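Local coordinates for protein myosin-4 (Saccharomyces cerevisiae, PDB 3MMI) that carries specific mRNAs, including ASH1 mRNA, toward the bud and daughter cell as a type V myosin motor, through its partner SHE3, at residues K178-S183 / W240-E245; E186-L191 / D247-R252; E86-S91 / I102-N107; D95-G100 / S154-K159; E21-L26 / S63-N68. All coordinates share one frame; numbering follows the deposited sequence.

Overall arrangement
The segments belong to the largely helical, strand-free globular tail of this type V myosin, and none of the five contacts involves a ligand. Interactions 1 and 2 lie next to each other, centres about 12 Å apart, because helix 240-257 meets first the loop 178-183 and then helix 185-204; Ser-183 O and Arg-252 NH1, 3.0 Å apart, join them. Interactions 3 and 4 form a second, tighter pair, with centres about 8 Å apart and helix 97-108 in common, and Leu-105 CD1 reaches Trp-156 CE3 at 3.4 Å. Interaction 5 sits toward the N-terminal tip, its centre about 25 Å from that of interaction 3 and about 63 Å from that of interaction 1.

Interaction 1 of 5, residues K178-S183 / W240-E245; sequences KLFKNS and WKYGYE
The phenol oxygen of Tyr-242 hydrogen-bonds to the carbonyl oxygen of Leu-175, and the ring held by that bond turns its CD1 and CE1 atoms to Phe-180. Tyr-242 CD1 lies 3.6 Å from Phe-180 CE2, close to the plane of the phenylalanine ring and at its rim. The two rings are tilted by 45° with centroids 5.5 Å apart, an oblique pair that is neither a stack nor a T. This is where the loop between helices 170-174 and 185-204 of the globular tail settles on the first turns of helix 240-257, with Phe-180 as the loop's inserted side chain. Over one face of that ring comes Glu-245, by its aliphatic part: CB makes a CH-pi contact 3.8 Å from the Phe-180 centroid. The glutamate's CG is anti to the carbonyl carbon (chi1 -61°) and the chain bends at chi2, which takes the carboxylate away from the ring while CB stays over it. Val-246 and Asn-249, further along the same helix, also touch Phe-180.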
# COMPACT_ATOMS: atom_id res chain seq x y z
N LYS A 178 -13.58 0.40 24.93
CA LYS A 178 -14.43 -0.64 25.59
C LYS A 178 -13.67 -1.94 25.86
O LYS A 178 -13.98 -2.65 26.81
CB LYS A 178 -15.75 -0.95 24.82
CG LYS A 178 -16.56 0.28 24.40
N LEU A 179 -12.66 -2.22 25.05
CA LEU A 179 -11.93 -3.46 25.17
C LEU A 179 -10.55 -3.23 25.70
O LEU A 179 -9.70 -4.10 25.49
CB LEU A 179 -11.80 -4.15 23.82
CG LEU A 179 -13.02 -4.30 22.89
CD1 LEU A 179 -12.67 -5.40 21.82
CD2 LEU A 179 -14.31 -4.65 23.67
N PHE A 180 -10.28 -2.13 26.39
CA PHE A 180 -8.95 -1.93 27.00
C PHE A 180 -8.79 -2.81 28.23
O PHE A 180 -7.70 -3.20 28.59
CB PHE A 180 -8.68 -0.46 27.39
CG PHE A 180 -8.43 0.48 26.23
CD1 PHE A 180 -8.10 0.02 24.98
CD2 PHE A 180 -8.55 1.84 26.40
CE1 PHE A 180 -7.90 0.89 23.96
CE2 PHE A 180 -8.33 2.69 25.39
CZ PHE A 180 -8.02 2.22 24.17
N LYS A 181 -9.90 -3.11 28.87
CA LYS A 181 -9.88 -3.99 30.02
C LYS A 181 -9.52 -5.43 29.66
O LYS A 181 -9.08 -6.16 30.50
CB LYS A 181 -11.19 -3.89 30.80
CG LYS A 181 -12.44 -3.89 29.96
N ASN A 182 -9.68 -5.79 28.40
CA ASN A 182 -9.26 -7.09 27.89
C ASN A 182 -7.77 -7.16 27.65
O ASN A 182 -7.15 -6.19 27.29
CB ASN A 182 -9.99 -7.42 26.60
CG ASN A 182 -11.47 -7.56 26.78
OD1 ASN A 182 -12.23 -7.53 25.83
ND2 ASN A 182 -11.89 -7.70 28.01
N SER A 183 -7.20 -8.32 27.88
CA SER A 183 -5.82 -8.61 27.56
C SER A 183 -5.46 -8.15 26.17
O SER A 183 -4.39 -7.61 25.94
CB SER A 183 -5.63 -10.11 27.59
OG SER A 183 -6.54 -10.73 26.73
N TRP A 240 -6.15 11.79 27.68
CA TRP A 240 -4.69 11.46 27.77
C TRP A 240 -4.42 9.94 28.06
O TRP A 240 -3.50 9.33 27.50
CB TRP A 240 -3.93 12.37 28.77
CG TRP A 240 -4.28 12.05 30.19
CD1 TRP A 240 -5.32 12.62 30.95
CD2 TRP A 240 -3.68 11.03 31.05
NE1 TRP A 240 -5.40 12.01 32.20
CE2 TRP A 240 -4.40 11.06 32.30
CE3 TRP A 240 -2.64 10.09 30.88
CZ2 TRP A 240 -4.10 10.17 33.38
CZ3 TRP A 240 -2.33 9.22 31.94
CH2 TRP A 240 -3.07 9.27 33.19
N LYS A 241 -5.34 9.35 28.83
CA LYS A 241 -5.37 7.98 29.13
C LYS A 241 -5.72 7.11 27.97
O LYS A 241 -5.02 6.11 27.74
CB LYS A 241 -6.35 7.71 30.31
CG LYS A 241 -6.22 6.34 30.90
CD LYS A 241 -4.75 6.15 31.28
CE LYS A 241 -4.49 4.67 31.52
NZ LYS A 241 -4.46 4.61 32.93
N TYR A 242 -6.75 7.48 27.23
CA TYR A 242 -7.04 6.82 26.01
C TYR A 242 -5.81 6.81 25.13
O TYR A 242 -5.50 5.78 24.47
CB TYR A 242 -8.29 7.41 25.35
CG TYR A 242 -8.64 6.77 23.99
CD1 TYR A 242 -9.52 5.70 23.86
CD2 TYR A 242 -7.99 7.21 22.86
CE1 TYR A 242 -9.81 5.19 22.60
CE2 TYR A 242 -8.29 6.67 21.63
CZ TYR A 242 -9.18 5.69 21.52
OH TYR A 242 -9.36 5.18 20.29
N GLY A 243 -5.12 7.97 25.08
CA GLY A 243 -4.01 8.15 24.16
C GLY A 243 -2.88 7.20 24.54
O GLY A 243 -2.35 6.46 23.71
N TYR A 244 -2.59 7.17 25.83
CA TYR A 244 -1.58 6.29 26.36
C TYR A 244 -1.82 4.77 26.09
O TYR A 244 -0.91 4.03 25.69
CB TYR A 244 -1.43 6.49 27.85
CG TYR A 244 -0.48 5.48 28.46
CD1 TYR A 244 0.91 5.72 28.44
CD2 TYR A 244 -0.96 4.27 29.03
CE1 TYR A 244 1.82 4.79 28.96
CE2 TYR A 244 -0.01 3.28 29.57
CZ TYR A 244 1.37 3.60 29.53
OH TYR A 244 2.33 2.78 30.03
N GLU A 245 -3.07 4.33 26.21
CA GLU A 245 -3.45 2.95 25.91
C GLU A 245 -3.36 2.56 24.41
O GLU A 245 -2.87 1.47 24.11
CB GLU A 245 -4.84 2.66 26.45
CG GLU A 245 -4.92 2.83 28.00
CD GLU A 245 -3.95 1.85 28.79
OE1 GLU A 245 -3.74 0.70 28.45
OE2 GLU A 245 -3.29 2.22 29.76

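Interaction 2 of 5, residues E186-L191 / D247-R252; sequences EKFAKL and DRNIER
Phe-188 and Arg-252 supply most of this contact, and the main interaction is a flat one. The guanidinium of Arg-252 lies nearly parallel to the Phe-188 ring, the planes 14° apart, but it is displaced toward the CG and CD1 side, so that Arg-252 NE is 3.5 Å from Phe-188 CG and Arg-252 NH1 is 3.5 Å from Phe-188 CD1. The aliphatic part of the same chain occupies the middle of the ring: Arg-252 CD makes a CH-pi contact 3.5 Å from the Phe-188 centroid, only 8° off the normal. With chi2 and chi3 both near anti, the arginine runs extended from CG to NE, which carries it along the ring from Arg-252 CB, 3.7 Å from Phe-188 CE2, to the guanidinium beyond CG.

A van der Waals contact with the backbone completes the join at the far end of the ring, where Phe-188 CZ comes within 3.5 Å of the carbonyl oxygen of Asn-249. Met-173 of helix 170-174 also packs on Phe-188, so the ring touches both that helix and 240-257.

The polar bonds of Arg-252 go elsewhere: NH1 to the carbonyl oxygen of Ser-183, NH2 to Asp-185 in a salt bridge. A guanidinium lying face-down on a phenyl ring keeps its N-H groups pointing outward from its rim, so one arginine can serve the buried ring of Phe-188 together with the loop leading into helix 185-204 and that helix's first residue.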
# COMPACT_ATOMS: atom_id res chain seq x y z
N GLU A 186 -5.89 -12.51 22.35
CA GLU A 186 -6.44 -13.44 21.36
C GLU A 186 -6.40 -12.75 20.02
O GLU A 186 -6.11 -13.36 18.99
CB GLU A 186 -7.88 -13.81 21.71
CG GLU A 186 -8.13 -15.26 21.95
N LYS A 187 -6.76 -11.47 20.03
CA LYS A 187 -6.84 -10.67 18.82
C LYS A 187 -5.40 -10.40 18.33
O LYS A 187 -5.09 -10.57 17.14
CB LYS A 187 -7.65 -9.37 19.09
CG LYS A 187 -9.13 -9.61 19.29
CD LYS A 187 -9.88 -8.33 19.12
CE LYS A 187 -11.40 -8.57 19.16
NZ LYS A 187 -11.72 -9.45 20.25
N PHE A 188 -4.53 -10.04 19.24
CA PHE A 188 -3.14 -9.87 18.88
C PHE A 188 -2.50 -11.15 18.34
O PHE A 188 -1.70 -11.17 17.41
CB PHE A 188 -2.29 -9.22 19.99
CG PHE A 188 -2.34 -7.71 19.99
CD1 PHE A 188 -3.16 -7.02 20.88
CD2 PHE A 188 -1.63 -6.96 19.03
CE1 PHE A 188 -3.26 -5.64 20.83
CE2 PHE A 188 -1.70 -5.55 18.98
CZ PHE A 188 -2.53 -4.87 19.83
N ALA A 189 -2.96 -12.25 18.89
CA ALA A 189 -2.40 -13.53 18.46
C ALA A 189 -2.89 -13.75 17.08
O ALA A 189 -2.19 -14.30 16.29
CB ALA A 189 -2.82 -14.73 19.40
N LYS A 190 -4.12 -13.35 16.78
CA LYS A 190 -4.63 -13.55 15.46
C LYS A 190 -3.93 -12.60 14.43
O LYS A 190 -3.70 -13.01 13.25
CB LYS A 190 -6.16 -13.28 15.45
N LEU A 191 -3.65 -11.34 14.83
CA LEU A 191 -2.85 -10.48 13.98
C LEU A 191 -1.45 -11.06 13.67
O LEU A 191 -0.97 -11.00 12.54
CB LEU A 191 -2.67 -9.09 14.64
CG LEU A 191 -1.79 -8.14 13.83
CD1 LEU A 191 -2.47 -7.70 12.49
CD2 LEU A 191 -1.58 -6.99 14.73
N ASP A 247 -1.34 3.99 22.39
CA ASP A 247 0.10 4.01 22.16
C ASP A 247 0.75 2.65 22.40
O ASP A 247 1.45 2.14 21.54
CB ASP A 247 0.82 4.98 23.14
CG ASP A 247 1.78 5.92 22.45
OD1 ASP A 247 2.03 5.76 21.23
OD2 ASP A 247 2.17 6.95 23.04
N ARG A 248 0.40 2.04 23.53
CA ARG A 248 0.80 0.68 23.84
C ARG A 248 0.27 -0.33 22.82
O ARG A 248 0.98 -1.29 22.49
CB ARG A 248 0.33 0.30 25.25
CG ARG A 248 0.55 1.38 26.29
N ASN A 249 -0.95 -0.16 22.33
CA ASN A 249 -1.48 -1.18 21.41
C ASN A 249 -0.69 -1.06 20.16
O ASN A 249 -0.39 -2.11 19.48
CB ASN A 249 -2.98 -1.04 21.14
CG ASN A 249 -3.81 -1.35 22.36
OD1 ASN A 249 -5.00 -0.93 22.49
ND2 ASN A 249 -3.29 -2.17 23.20
N ILE A 250 -0.33 0.17 19.81
CA ILE A 250 0.39 0.39 18.56
C ILE A 250 1.77 -0.28 18.65
O ILE A 250 2.26 -0.99 17.78
CB ILE A 250 0.51 1.93 18.22
CG1 ILE A 250 -0.86 2.47 17.68
CG2 ILE A 250 1.57 2.15 17.19
CD1 ILE A 250 -0.83 3.92 17.46
N GLU A 251 2.41 -0.01 19.76
CA GLU A 251 3.76 -0.62 20.03
C GLU A 251 3.70 -2.14 20.05
O GLU A 251 4.53 -2.77 19.49
CB GLU A 251 4.45 -0.12 21.31
CG GLU A 251 4.66 1.42 21.53
CD GLU A 251 4.67 2.36 20.24
OE1 GLU A 251 3.75 3.26 20.13
OE2 GLU A 251 5.58 2.21 19.36
N ARG A 252 2.63 -2.73 20.54
CA ARG A 252 2.38 -4.11 20.37
C ARG A 252 2.26 -4.52 18.92
O ARG A 252 2.90 -5.48 18.52
CB ARG A 252 1.08 -4.48 21.10
CG ARG A 252 1.24 -5.69 21.88
CD ARG A 252 -0.08 -6.12 22.54
NE ARG A 252 -0.09 -7.56 22.71
CZ ARG A 252 -1.02 -8.22 23.42
NH1 ARG A 252 -2.00 -7.59 24.09
NH2 ARG A 252 -0.93 -9.51 23.52

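Interaction 3 of 5, residues E86-S91 / I102-N107; sequences ESIVMS and IFWLSN
Trp-104 is the residue of 102-107 that meets Ile-88 and Val-89, and Phe-103, the residue before it, lies against its ring. Phe-103 CD2 lies 3.7 Å above the indole plane, over its centre, backing the face turned away from the neighbouring helix. Trp-104 itself has CG anti to its carbonyl carbon (chi1 -70°), which directs the indole toward Ile-88 and Val-89. Val-89 CG2 presses on the root of the side chain, 3.5 Å from Trp-104 CB. Further out, Ile-88 runs roughly perpendicular to the tryptophan side chain: its CG2 is 3.6 Å from Trp-104 NE1, and its CD1 stands over the rim of the face opposite Phe-103. Helices 71-91 and 97-108 follow one another and run roughly antiparallel here, a helical hairpin of the globular tail, and Pro-54 of helix 53-67 also touches the tryptophan. Leu-105 turns past this pair toward helix 132-168, where it meets Phe-149 and Trp-156. One turn beyond Phe-103, Asn-107 folds back: its ND2 donates to Phe-103 O at 3.1 Å (161° at the hydrogen), from above the carbonyl plane, while Asn-107 N reaches the same oxygen from the other face. Asn-107 OD1 in turn accepts from Ile-55 N.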
# COMPACT_ATOMS: atom_id res chain seq x y z
N GLU A 86 -4.29 -7.47 -15.22
CA GLU A 86 -5.07 -6.51 -14.44
C GLU A 86 -6.52 -6.96 -14.08
O GLU A 86 -6.94 -6.91 -12.92
CB GLU A 86 -5.10 -5.13 -15.12
CG GLU A 86 -5.94 -4.03 -14.38
CD GLU A 86 -5.71 -2.60 -15.01
OE1 GLU A 86 -5.92 -1.60 -14.30
OE2 GLU A 86 -5.29 -2.46 -16.21
N SER A 87 -7.27 -7.43 -15.08
CA SER A 87 -8.65 -7.84 -14.82
C SER A 87 -8.73 -9.18 -14.09
O SER A 87 -9.58 -9.35 -13.21
CB SER A 87 -9.49 -7.86 -16.11
OG SER A 87 -9.10 -8.93 -16.92
N ILE A 88 -7.82 -10.10 -14.38
CA ILE A 88 -7.74 -11.26 -13.53
C ILE A 88 -7.63 -10.84 -12.05
O ILE A 88 -8.46 -11.27 -11.25
CB ILE A 88 -6.56 -12.13 -13.87
CG1 ILE A 88 -6.66 -12.58 -15.32
CG2 ILE A 88 -6.53 -13.33 -12.97
CD1 ILE A 88 -5.60 -13.64 -15.73
N VAL A 89 -6.63 -10.00 -11.71
CA VAL A 89 -6.39 -9.55 -10.35
C VAL A 89 -7.61 -8.82 -9.81
O VAL A 89 -8.06 -9.15 -8.72
CB VAL A 89 -5.09 -8.66 -10.22
CG1 VAL A 89 -4.96 -8.05 -8.82
CG2 VAL A 89 -3.83 -9.47 -10.58
N MET A 90 -8.13 -7.84 -10.57
CA MET A 90 -9.26 -7.08 -10.07
C MET A 90 -10.49 -7.89 -9.80
O MET A 90 -11.26 -7.53 -8.90
CB MET A 90 -9.64 -5.88 -10.98
CG MET A 90 -9.23 -4.55 -10.26
SD MET A 90 -9.81 -3.26 -11.46
CE MET A 90 -10.93 -4.30 -12.59
N SER A 91 -10.64 -9.00 -10.54
CA SER A 91 -11.81 -9.89 -10.41
C SER A 91 -11.72 -10.97 -9.35
O SER A 91 -12.72 -11.64 -9.07
CB SER A 91 -12.12 -10.57 -11.74
OG SER A 91 -12.55 -9.55 -12.67
N ILE A 102 -0.74 -11.69 -4.72
CA ILE A 102 0.68 -11.92 -4.59
C ILE A 102 1.31 -12.70 -5.73
O ILE A 102 2.36 -12.32 -6.19
CB ILE A 102 1.04 -12.58 -3.25
CG1 ILE A 102 0.74 -11.61 -2.10
CG2 ILE A 102 2.52 -12.86 -3.17
CD1 ILE A 102 0.57 -12.37 -0.67
N PHE A 103 0.66 -13.80 -6.17
CA PHE A 103 1.19 -14.59 -7.29
C PHE A 103 1.36 -13.67 -8.51
O PHE A 103 2.41 -13.59 -9.05
CB PHE A 103 0.17 -15.69 -7.63
CG PHE A 103 0.51 -16.46 -8.87
CD1 PHE A 103 1.54 -17.40 -8.85
CD2 PHE A 103 -0.20 -16.25 -10.06
CE1 PHE A 103 1.85 -18.13 -10.01
CE2 PHE A 103 0.11 -16.98 -11.19
CZ PHE A 103 1.13 -17.92 -11.17
N TRP A 104 0.30 -12.95 -8.89
CA TRP A 104 0.32 -12.12 -10.11
C TRP A 104 1.37 -10.98 -9.96
O TRP A 104 2.16 -10.71 -10.88
CB TRP A 104 -1.10 -11.61 -10.47
CG TRP A 104 -2.00 -12.82 -10.97
CD1 TRP A 104 -3.13 -13.35 -10.36
CD2 TRP A 104 -1.78 -13.62 -12.15
NE1 TRP A 104 -3.62 -14.39 -11.11
CE2 TRP A 104 -2.82 -14.59 -12.20
CE3 TRP A 104 -0.82 -13.60 -13.16
CZ2 TRP A 104 -2.90 -15.54 -13.25
CZ3 TRP A 104 -0.91 -14.52 -14.20
CH2 TRP A 104 -1.95 -15.48 -14.23
N LEU A 105 1.42 -10.37 -8.78
CA LEU A 105 2.25 -9.22 -8.60
C LEU A 105 3.68 -9.65 -8.55
O LEU A 105 4.54 -8.99 -9.10
CB LEU A 105 1.91 -8.41 -7.37
CG LEU A 105 0.66 -7.53 -7.60
CD1 LEU A 105 -0.04 -7.11 -6.35
CD2 LEU A 105 0.92 -6.34 -8.53
N SER A 106 3.92 -10.78 -7.94
CA SER A 106 5.26 -11.31 -7.98
C SER A 106 5.77 -11.59 -9.38
O SER A 106 6.93 -11.32 -9.65
CB SER A 106 5.33 -12.60 -7.18
OG SER A 106 6.70 -12.94 -7.14
N ASN A 107 4.88 -12.07 -10.28
CA ASN A 107 5.21 -12.30 -11.70
C ASN A 107 5.45 -10.95 -12.44
O ASN A 107 6.44 -10.79 -13.11
CB ASN A 107 4.13 -13.19 -12.38
CG ASN A 107 4.42 -14.73 -12.20
OD1 ASN A 107 5.21 -15.31 -12.96
ND2 ASN A 107 3.78 -15.36 -11.20

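Interaction 4 of 5, residues D95-G100 / S154-K159; sequences DETMLG and STWLVK
Trp-156 NE1 donates to the backbone oxygen of Thr-97 over a short 2.6 Å, and the bond is nearly straight at 169°. Thr-97 O lies in the indole plane, whereas from the carbonyl's side the donor arrives 39° out of plane and so not on a lone pair. With CG anti to its own N (chi1 162°), the indole stretches from helix 132-168 to the first turn of helix 97-108. This is a helix-to-helix tie inside the globular tail, burying the indole N-H with its acceptor. Thr-97 CG2 packs beside the bond, 3.5 Å from Trp-156 NE1, and Ile-102, Leu-105 and the ring of Phe-160 also meet the indole. The threonine hydroxyl has its main partner in Pro-93 O, just before the helix. Lys-159 NZ adds a weak bond to Thr-97 OG1, 3.5 Å long; the lysine runs out nearly straight, then bends at its last torsion, and its stronger partner is the carbonyl oxygen of Leu-92.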
# COMPACT_ATOMS: atom_id res chain seq x y z
N ASP A 95 -11.75 -14.49 -0.98
CA ASP A 95 -10.88 -15.47 -0.38
C ASP A 95 -9.69 -15.83 -1.23
O ASP A 95 -8.87 -16.63 -0.83
CB ASP A 95 -11.66 -16.73 -0.04
CG ASP A 95 -12.63 -17.12 -1.11
OD1 ASP A 95 -13.76 -16.65 -1.09
OD2 ASP A 95 -12.28 -17.93 -1.97
N GLU A 96 -9.58 -15.23 -2.39
CA GLU A 96 -8.49 -15.54 -3.29
C GLU A 96 -7.55 -14.37 -3.40
O GLU A 96 -6.50 -14.49 -3.96
CB GLU A 96 -9.04 -15.93 -4.66
CD GLU A 96 -9.75 -18.03 -5.94
OE1 GLU A 96 -10.56 -18.74 -5.36
OE2 GLU A 96 -9.77 -17.87 -7.17
N THR A 97 -7.94 -13.24 -2.84
CA THR A 97 -7.24 -11.98 -3.02
C THR A 97 -5.78 -11.92 -2.55
O THR A 97 -4.95 -11.33 -3.21
CB THR A 97 -8.00 -10.85 -2.36
OG1 THR A 97 -9.28 -10.76 -2.95
CG2 THR A 97 -7.32 -9.57 -2.58
N MET A 98 -5.49 -12.54 -1.41
CA MET A 98 -4.15 -12.64 -0.88
C MET A 98 -3.26 -13.42 -1.79
O MET A 98 -2.30 -12.89 -2.30
CB MET A 98 -4.13 -13.24 0.51
CG MET A 98 -2.81 -13.04 1.19
SD MET A 98 -2.68 -13.35 2.93
CE MET A 98 -1.75 -14.81 2.88
N LEU A 99 -3.58 -14.69 -2.01
CA LEU A 99 -2.74 -15.56 -2.82
C LEU A 99 -2.63 -15.07 -4.23
O LEU A 99 -1.53 -14.97 -4.78
CB LEU A 99 -3.30 -16.99 -2.86
CG LEU A 99 -3.13 -17.85 -1.61
CD1 LEU A 99 -3.57 -19.28 -1.91
CD2 LEU A 99 -1.68 -17.83 -1.25
N GLY A 100 -3.79 -14.80 -4.82
CA GLY A 100 -3.86 -14.38 -6.20
C GLY A 100 -3.13 -13.07 -6.47
O GLY A 100 -2.36 -12.99 -7.43
N SER A 154 -1.20 -0.97 -6.11
CA SER A 154 -1.91 -0.11 -5.16
C SER A 154 -3.35 -0.46 -5.00
O SER A 154 -3.88 -0.44 -3.91
CB SER A 154 -1.85 1.40 -5.52
OG SER A 154 -0.53 1.69 -5.91
N THR A 155 -4.03 -0.71 -6.10
CA THR A 155 -5.44 -1.03 -5.95
C THR A 155 -5.62 -2.40 -5.32
O THR A 155 -6.51 -2.58 -4.52
CB THR A 155 -6.30 -0.68 -7.17
OG1 THR A 155 -7.05 -1.83 -7.58
CG2 THR A 155 -5.47 -0.30 -8.28
N TRP A 156 -4.74 -3.35 -5.61
CA TRP A 156 -4.83 -4.66 -4.94
C TRP A 156 -4.59 -4.53 -3.39
O TRP A 156 -5.35 -5.04 -2.55
CB TRP A 156 -3.95 -5.74 -5.59
CG TRP A 156 -3.72 -6.94 -4.67
CD1 TRP A 156 -4.50 -8.06 -4.54
CD2 TRP A 156 -2.66 -7.10 -3.70
NE1 TRP A 156 -3.98 -8.93 -3.57
CE2 TRP A 156 -2.86 -8.35 -3.04
CE3 TRP A 156 -1.55 -6.32 -3.35
CZ2 TRP A 156 -1.97 -8.84 -2.04
CZ3 TRP A 156 -0.67 -6.79 -2.34
CH2 TRP A 156 -0.90 -8.03 -1.69
N LEU A 157 -3.55 -3.82 -3.03
CA LEU A 157 -3.17 -3.69 -1.64
C LEU A 157 -4.27 -3.08 -0.79
O LEU A 157 -4.55 -3.55 0.32
CB LEU A 157 -1.86 -2.92 -1.43
CG LEU A 157 -1.26 -2.92 0.00
CD1 LEU A 157 -1.08 -4.30 0.59
CD2 LEU A 157 -0.02 -2.20 0.15
N VAL A 158 -4.93 -2.04 -1.30
CA VAL A 158 -5.99 -1.44 -0.47
C VAL A 158 -7.11 -2.42 -0.38
O VAL A 158 -7.70 -2.61 0.67
CB VAL A 158 -6.50 -0.01 -0.95
CG1 VAL A 158 -5.30 0.89 -1.23
CG2 VAL A 158 -7.36 -0.19 -2.23
N LYS A 159 -7.46 -3.04 -1.50
CA LYS A 159 -8.57 -4.04 -1.44
C LYS A 159 -8.18 -5.18 -0.50
O LYS A 159 -8.94 -5.63 0.41
CB LYS A 159 -8.88 -4.59 -2.80
CG LYS A 159 -9.97 -5.63 -2.77
CD LYS A 159 -10.31 -6.09 -4.23
CE LYS A 159 -10.98 -7.53 -4.26
NZ LYS A 159 -10.42 -8.48 -5.35

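Interaction 5 of 5, residues E21-L26 / S63-N68; sequences ELLMDL and SSLVRN
The side-chain amide of Asn-68 is the flat group that meets Leu-23: the methyl CD1 of the leucine stands obliquely to one side of the amide plane, 3.4 Å from Asn-68 ND2, and the two side chains meet nearly at right angles. The neighbouring Arg-67 guanidinium does not reach Leu-23; the carbonyl oxygen of Ser-63, from its own helix, lies toward the rim of one of its faces.

The rest of the contact is van der Waals packing, again centred on Leu-23. Its CG is anti to the carbonyl carbon (chi1 -51°), which aims the isobutyl group at helix 53-67. There the same CD1 lies 3.5 Å from Ser-64 OG. The aliphatic part is Leu-23 CB against Leu-65 CD2 at 3.8 Å, the two side chains lying alongside with their directions reversed. Leu-70, in the link to the next helix, touches both leucines.

Leu-23 thus rests on Ser-64, Leu-65 and Asn-68, residues brought together by one turn of helix and its exit, since Asn-68 is the first to leave helical geometry. Packing of this sort, a leucine from one short helix laid against the last turn of another, ties the N-terminal helix 19-24 to the C-terminal turn of helix 53-67 in the helical tail.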
# COMPACT_ATOMS: atom_id res chain seq x y z
N GLU A 21 6.73 -15.57 -39.37
CA GLU A 21 5.33 -15.64 -39.82
C GLU A 21 4.41 -15.94 -38.63
O GLU A 21 3.31 -15.38 -38.54
CB GLU A 21 5.12 -16.73 -40.89
CG GLU A 21 3.67 -16.83 -41.40
CD GLU A 21 3.39 -18.20 -42.12
OE1 GLU A 21 4.34 -18.90 -42.60
OE2 GLU A 21 2.20 -18.56 -42.21
N LEU A 22 4.85 -16.87 -37.76
CA LEU A 22 4.24 -17.04 -36.41
C LEU A 22 4.17 -15.69 -35.63
O LEU A 22 3.08 -15.20 -35.34
CB LEU A 22 5.00 -18.12 -35.61
CG LEU A 22 4.91 -19.56 -36.12
CD1 LEU A 22 5.91 -20.43 -35.41
CD2 LEU A 22 3.48 -20.11 -35.95
N LEU A 23 5.32 -15.08 -35.41
CA LEU A 23 5.38 -13.79 -34.76
C LEU A 23 4.59 -12.66 -35.41
O LEU A 23 4.32 -11.70 -34.76
CB LEU A 23 6.82 -13.38 -34.54
CG LEU A 23 7.69 -14.43 -33.87
CD1 LEU A 23 9.09 -14.02 -33.85
CD2 LEU A 23 7.22 -14.77 -32.49
N MET A 24 4.21 -12.77 -36.67
CA MET A 24 3.40 -11.72 -37.26
C MET A 24 1.93 -11.91 -37.02
O MET A 24 1.16 -10.99 -37.10
CB MET A 24 3.65 -11.60 -38.75
CG MET A 24 4.43 -10.41 -39.12
SD MET A 24 5.87 -10.94 -39.98
CE MET A 24 5.14 -11.68 -41.40
N ASP A 25 1.55 -13.14 -36.71
CA ASP A 25 0.19 -13.46 -36.35
C ASP A 25 -0.05 -12.98 -34.93
O ASP A 25 -0.41 -13.70 -34.03
CB ASP A 25 -0.07 -14.94 -36.49
CG ASP A 25 -1.50 -15.25 -36.77
OD1 ASP A 25 -1.81 -16.43 -36.92
OD2 ASP A 25 -2.30 -14.31 -36.84
N LEU A 26 0.15 -11.69 -34.78
CA LEU A 26 0.09 -11.04 -33.47
C LEU A 26 -1.09 -11.61 -32.72
O LEU A 26 -1.07 -11.80 -31.48
N SER A 63 10.79 -11.33 -25.46
CA SER A 63 12.15 -11.40 -26.01
C SER A 63 12.34 -11.99 -27.41
O SER A 63 13.21 -11.50 -28.12
CB SER A 63 13.21 -11.89 -25.05
OG SER A 63 13.35 -13.25 -25.16
N SER A 64 11.52 -12.95 -27.85
CA SER A 64 11.61 -13.42 -29.26
C SER A 64 11.29 -12.24 -30.17
O SER A 64 12.10 -11.84 -30.98
CB SER A 64 10.66 -14.61 -29.55
OG SER A 64 10.76 -15.01 -30.91
N LEU A 65 10.13 -11.65 -29.96
CA LEU A 65 9.68 -10.51 -30.74
C LEU A 65 10.70 -9.38 -30.82
O LEU A 65 10.88 -8.79 -31.86
CB LEU A 65 8.37 -9.98 -30.20
CG LEU A 65 7.13 -10.82 -30.42
CD1 LEU A 65 6.01 -10.32 -29.50
CD2 LEU A 65 6.63 -10.72 -31.89
N VAL A 66 11.41 -9.12 -29.73
CA VAL A 66 12.31 -7.96 -29.72
C VAL A 66 13.55 -8.26 -30.51
O VAL A 66 14.10 -7.41 -31.21
CB VAL A 66 12.75 -7.49 -28.24
CG1 VAL A 66 14.02 -6.63 -28.26
CG2 VAL A 66 11.60 -6.78 -27.52
N ARG A 67 13.99 -9.50 -30.42
CA ARG A 67 15.18 -9.96 -31.11
C ARG A 67 15.00 -9.94 -32.60
O ARG A 67 15.92 -9.68 -33.33
CB ARG A 67 15.52 -11.37 -30.70
CG ARG A 67 16.61 -11.93 -31.50
CD ARG A 67 17.70 -12.31 -30.63
NE ARG A 67 17.11 -13.18 -29.67
CZ ARG A 67 16.27 -14.13 -30.00
NH1 ARG A 67 15.98 -14.33 -31.25
NH2 ARG A 67 15.72 -14.88 -29.07
N ASN A 68 13.79 -10.24 -33.03
CA ASN A 68 13.45 -10.31 -34.43
C ASN A 68 12.87 -8.99 -34.85
O ASN A 68 12.25 -8.86 -35.93
CB ASN A 68 12.45 -11.47 -34.68
CG ASN A 68 13.07 -12.81 -34.33
OD1 ASN A 68 14.15 -13.15 -34.90
ND2 ASN A 68 12.45 -13.55 -33.37